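Local structure of sulfotransferase (Alicyclobacillus acidocaldarius subsp. acidocaldarius, 3RNL) at residues R180-E190 and L293-W301. The protein probably transfers sulfuryl groups to acceptor molecules as a sulfotransferase, and binds magnesium. Residues are numbered along the deposited sequence; the frame is centred on the assembly and turned at random.
Sequences REQVKVILFEE and LIHRDLSAW. With GOL (glycerol), chain E.
Arg180 reaches Leu293 and His295 from the 3-10 turn just ahead of edge strand 183-187, in one of two modelled conformers. Arg180 NH1 and NH2 both donate to Leu293 O, at 2.7 and 2.8 Å, an end-on grip in the carbonyl plane near the close of helix 273-294. His295, where the chain leaves that helix, lays its ring on the guanidinium, with centres 3.9 Å apart and planes 8° from parallel. Farther along, Leu187 and Arg296 approach from opposite directions, Leu187 CD1 lying over one guanidinium face, 3.6 Å from Arg296 CZ, and also touching Leu298 CD2. The bend at chi3 (-57°) turns that guanidinium toward Glu190, also modelled twice; Glu190 OE2 and Arg296 NH2 form a salt bridge at 2.6 Å whose hydrogen bond is weak, bent to 123°. Arg296 NH1 reaches Val185 O through a water. With an alanine here the cover over Leu187 CD1 is gone, which would probably open a gap and leave Glu190 OE2 without its charge mate across the contact. Trp301 NE1 bonds weakly to Glu189 OE1 (3.2 Å), while Asn118 N holds OE2. Segment 293-301 thus probably relies on guanidinium groups that bond while stacking, ties the second conformers suggest are mobile.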
loop_
_atom_site.group_PDB
_atom_site.type_symbol
_atom_site.label_atom_id
_atom_site.label_comp_id
_atom_site.label_asym_id
_atom_site.label_seq_id
_atom_site.Cartn_x
_atom_site.Cartn_y
_atom_site.Cartn_z
ATOM N N ARG A 180 -10.707 -14.221 -3.942
ATOM C CA ARG A 180 -9.296 -14.587 -4.061
ATOM C C ARG A 180 -8.785 -14.564 -5.507
ATOM O O ARG A 180 -7.608 -14.309 -5.754
ATOM C CB ARG A 180 -9.061 -15.961 -3.427
ATOM C CG ARG A 180 -7.620 -16.233 -3.024
ATOM C CD ARG A 180 -7.537 -17.395 -2.030
ATOM N NE ARG A 180 -8.211 -17.093 -0.765
ATOM C CZ ARG A 180 -7.591 -16.651 0.327
ATOM N NH1 ARG A 180 -6.279 -16.463 0.312
ATOM N NH2 ARG A 180 -8.284 -16.405 1.433
ATOM N N GLU A 181 -9.670 -14.820 -6.464
ATOM C CA GLU A 181 -9.277 -14.779 -7.873
ATOM C C GLU A 181 -8.724 -13.407 -8.302
ATOM O O GLU A 181 -7.888 -13.301 -9.211
ATOM C CB GLU A 181 -10.482 -15.168 -8.742
ATOM C CG GLU A 181 -10.189 -15.253 -10.224
ATOM C CD GLU A 181 -9.417 -16.500 -10.591
ATOM O OE1 GLU A 181 -9.823 -17.605 -10.164
ATOM O OE2 GLU A 181 -8.400 -16.370 -11.303
ATOM N N GLN A 182 -9.251 -12.348 -7.691
ATOM C CA GLN A 182 -8.914 -10.980 -8.074
ATOM C C GLN A 182 -7.879 -10.254 -7.208
ATOM O O GLN A 182 -7.707 -9.034 -7.337
ATOM C CB GLN A 182 -10.188 -10.148 -8.267
ATOM C CG GLN A 182 -10.957 -10.601 -9.519
ATOM C CD GLN A 182 -12.346 -10.009 -9.615
ATOM O OE1 GLN A 182 -13.318 -10.734 -9.785
ATOM N NE2 GLN A 182 -12.445 -8.689 -9.519
ATOM N N VAL A 183 -7.283 -10.968 -6.257
ATOM C CA VAL A 183 -6.332 -10.342 -5.337
ATOM C C VAL A 183 -5.017 -11.117 -5.332
ATOM O O VAL A 183 -5.016 -12.349 -5.310
ATOM C CB VAL A 183 -6.890 -10.349 -3.901
ATOM C CG1 VAL A 183 -5.873 -9.690 -2.931
ATOM C CG2 VAL A 183 -8.236 -9.628 -3.862
ATOM N N LYS A 184 -3.896 -10.399 -5.366
ATOM C CA LYS A 184 -2.591 -11.042 -5.248
ATOM C C LYS A 184 -1.807 -10.331 -4.167
ATOM O O LYS A 184 -1.689 -9.107 -4.193
ATOM C CB LYS A 184 -1.829 -10.974 -6.573
ATOM C CG LYS A 184 -0.432 -11.605 -6.495
ATOM C CD LYS A 184 0.235 -11.618 -7.858
ATOM C CE LYS A 184 1.658 -12.175 -7.784
ATOM N NZ LYS A 184 1.638 -13.633 -7.466
ATOM N N VAL A 185 -1.293 -11.100 -3.210
ATOM C CA VAL A 185 -0.524 -10.514 -2.106
ATOM C C VAL A 185 0.931 -10.876 -2.310
ATOM O O VAL A 185 1.241 -12.043 -2.527
ATOM C CB VAL A 185 -0.999 -11.092 -0.764
ATOM C CG1 VAL A 185 -0.123 -10.570 0.401
ATOM C CG2 VAL A 185 -2.462 -10.753 -0.544
ATOM N N ILE A 186 1.809 -9.880 -2.261
ATOM C CA ILE A 186 3.246 -10.085 -2.449
ATOM C C ILE A 186 3.960 -9.707 -1.170
ATOM O O ILE A 186 3.558 -8.765 -0.498
ATOM C CB ILE A 186 3.788 -9.144 -3.530
ATOM C CG1 ILE A 186 3.072 -9.370 -4.855
ATOM C CG2 ILE A 186 5.289 -9.331 -3.720
ATOM C CD1 ILE A 186 3.281 -8.205 -5.798
ATOM N N LEU A 187 5.003 -10.454 -0.818
ATOM C CA LEU A 187 5.821 -10.087 0.343
ATOM C C LEU A 187 7.033 -9.259 -0.075
ATOM O O LEU A 187 7.729 -9.577 -1.039
ATOM C CB LEU A 187 6.288 -11.332 1.099
ATOM C CG LEU A 187 5.166 -12.263 1.548
ATOM C CD1 LEU A 187 5.739 -13.427 2.353
ATOM C CD2 LEU A 187 4.109 -11.488 2.363
ATOM N N PHE A 188 7.285 -8.190 0.664
ATOM C CA PHE A 188 8.391 -7.292 0.357
ATOM C C PHE A 188 9.723 -8.040 0.275
ATOM O O PHE A 188 10.570 -7.771 -0.587
ATOM C CB PHE A 188 8.458 -6.209 1.435
ATOM C CG PHE A 188 9.682 -5.358 1.355
ATOM C CD1 PHE A 188 9.753 -4.316 0.446
ATOM C CD2 PHE A 188 10.765 -5.611 2.169
ATOM C CE1 PHE A 188 10.891 -3.531 0.365
ATOM C CE2 PHE A 188 11.907 -4.829 2.097
ATOM C CZ PHE A 188 11.968 -3.789 1.193
ATOM N N GLU A 189 9.904 -8.988 1.175
ATOM C CA GLU A 189 11.155 -9.727 1.254
ATOM C C GLU A 189 11.433 -10.558 -0.032
ATOM O O GLU A 189 12.581 -10.655 -0.500
ATOM C CB GLU A 189 11.142 -10.562 2.547
ATOM C CG GLU A 189 11.006 -9.713 3.873
ATOM C CD GLU A 189 9.570 -9.189 4.248
ATOM O OE1 GLU A 189 8.535 -9.651 3.682
ATOM O OE2 GLU A 189 9.487 -8.302 5.159
ATOM N N GLU A 190 10.385 -11.138 -0.605
ATOM C CA GLU A 190 10.523 -11.852 -1.876
ATOM C C GLU A 190 10.809 -10.887 -3.020
ATOM O O GLU A 190 11.625 -11.165 -3.901
ATOM C CB GLU A 190 9.267 -12.662 -2.184
ATOM C CG GLU A 190 9.344 -14.093 -1.713
ATOM C CD GLU A 190 8.327 -14.407 -0.646
ATOM O OE1 GLU A 190 8.733 -14.841 0.455
ATOM O OE2 GLU A 190 7.122 -14.225 -0.914
ATOM N N LEU A 293 -5.281 -16.285 6.419
ATOM C CA LEU A 293 -6.023 -15.580 5.370
ATOM C C LEU A 293 -5.369 -15.736 4.002
ATOM O O LEU A 293 -6.043 -16.025 3.016
ATOM C CB LEU A 293 -6.155 -14.081 5.686
ATOM C CG LEU A 293 -7.242 -13.655 6.673
ATOM C CD1 LEU A 293 -7.095 -12.187 7.040
ATOM C CD2 LEU A 293 -8.635 -13.927 6.090
ATOM N N ILE A 294 -4.057 -15.524 3.948
ATOM C CA ILE A 294 -3.332 -15.534 2.672
ATOM C C ILE A 294 -2.679 -16.870 2.328
ATOM O O ILE A 294 -1.979 -16.977 1.319
ATOM C CB ILE A 294 -2.290 -14.388 2.577
ATOM C CG1 ILE A 294 -1.128 -14.608 3.547
ATOM C CG2 ILE A 294 -2.967 -13.030 2.855
ATOM C CD1 ILE A 294 0.014 -13.591 3.374
ATOM N N HIS A 295 -2.893 -17.876 3.172
ATOM C CA HIS A 295 -2.429 -19.231 2.893
ATOM C C HIS A 295 -0.929 -19.360 2.764
ATOM O O HIS A 295 -0.448 -20.133 1.939
ATOM C CB HIS A 295 -3.044 -19.761 1.595
ATOM C CG HIS A 295 -4.535 -19.787 1.605
ATOM N ND1 HIS A 295 -5.280 -20.074 0.481
ATOM C CD2 HIS A 295 -5.422 -19.584 2.606
ATOM C CE1 HIS A 295 -6.566 -20.041 0.789
ATOM N NE2 HIS A 295 -6.678 -19.744 2.072
ATOM N N ARG A 296 -0.185 -18.629 3.572
ATOM C CA ARG A 296 1.251 -18.847 3.586
ATOM C C ARG A 296 1.840 -18.514 4.945
ATOM O O ARG A 296 1.253 -17.766 5.718
ATOM C CB ARG A 296 1.936 -18.055 2.472
ATOM C CG ARG A 296 1.841 -16.557 2.625
ATOM C CD ARG A 296 2.378 -15.873 1.373
ATOM N NE ARG A 296 3.758 -16.265 1.086
ATOM C CZ ARG A 296 4.466 -15.819 0.051
ATOM N NH1 ARG A 296 3.927 -14.959 -0.805
ATOM N NH2 ARG A 296 5.714 -16.231 -0.126
ATOM N N ASP A 297 2.999 -19.098 5.219
ATOM C CA ASP A 297 3.661 -18.930 6.503
ATOM C C ASP A 297 4.541 -17.673 6.516
ATOM O O ASP A 297 5.202 -17.346 5.536
ATOM C CB ASP A 297 4.480 -20.172 6.830
ATOM C CG ASP A 297 5.482 -19.928 7.930
ATOM O OD1 ASP A 297 5.142 -20.194 9.099
ATOM O OD2 ASP A 297 6.607 -19.475 7.622
ATOM N N LEU A 298 4.405 -16.926 7.603
ATOM C CA LEU A 298 5.084 -15.655 7.890
ATOM C C LEU A 298 6.309 -15.719 8.809
ATOM O O LEU A 298 6.632 -14.729 9.461
ATOM C CB LEU A 298 4.106 -14.522 8.227
ATOM C CG LEU A 298 3.171 -14.323 7.015
ATOM C CD1 LEU A 298 2.040 -13.348 7.340
ATOM C CD2 LEU A 298 3.947 -13.878 5.772
ATOM N N SER A 299 6.816 -16.919 9.055
ATOM C CA SER A 299 7.886 -17.104 10.034
ATOM C C SER A 299 9.073 -16.160 9.822
ATOM O O SER A 299 9.808 -15.860 10.767
ATOM C CB SER A 299 8.341 -18.576 10.075
ATOM O OG SER A 299 8.853 -18.994 8.819
ATOM N N ALA A 300 9.275 -15.701 8.591
ATOM C CA ALA A 300 10.349 -14.744 8.320
ATOM C C ALA A 300 10.152 -13.453 9.123
ATOM O O ALA A 300 11.095 -12.701 9.366
ATOM C CB ALA A 300 10.430 -14.442 6.832
ATOM N N TRP A 301 8.920 -13.188 9.532
ATOM C CA TRP A 301 8.645 -11.973 10.288
ATOM C C TRP A 301 8.885 -12.136 11.791
ATOM O O TRP A 301 8.710 -11.188 12.542
ATOM C CB TRP A 301 7.208 -11.524 10.054
ATOM C CG TRP A 301 6.924 -11.039 8.653
ATOM C CD1 TRP A 301 7.786 -11.000 7.594
ATOM C CD2 TRP A 301 5.674 -10.536 8.175
ATOM N NE1 TRP A 301 7.145 -10.487 6.480
ATOM C CE2 TRP A 301 5.848 -10.195 6.815
ATOM C CE3 TRP A 301 4.425 -10.336 8.770
ATOM C CZ2 TRP A 301 4.810 -9.670 6.035
ATOM C CZ3 TRP A 301 3.395 -9.803 8.000
ATOM C CH2 TRP A 301 3.596 -9.475 6.648
HETATM C C1 GOL E . 5.830 -13.463 -3.792
HETATM O O1 GOL E . 5.654 -12.861 -2.522
HETATM C C2 GOL E . 4.607 -13.268 -4.692
HETATM O O2 GOL E . 5.004 -13.380 -6.055
HETATM C C3 GOL E . 3.546 -14.319 -4.346
HETATM O O3 GOL E . 2.233 -13.775 -4.406
HETATM O O HOH W 1 1.042 -14.250 -0.776
HETATM O O HOH W 2 7.795 -11.946 4.178
#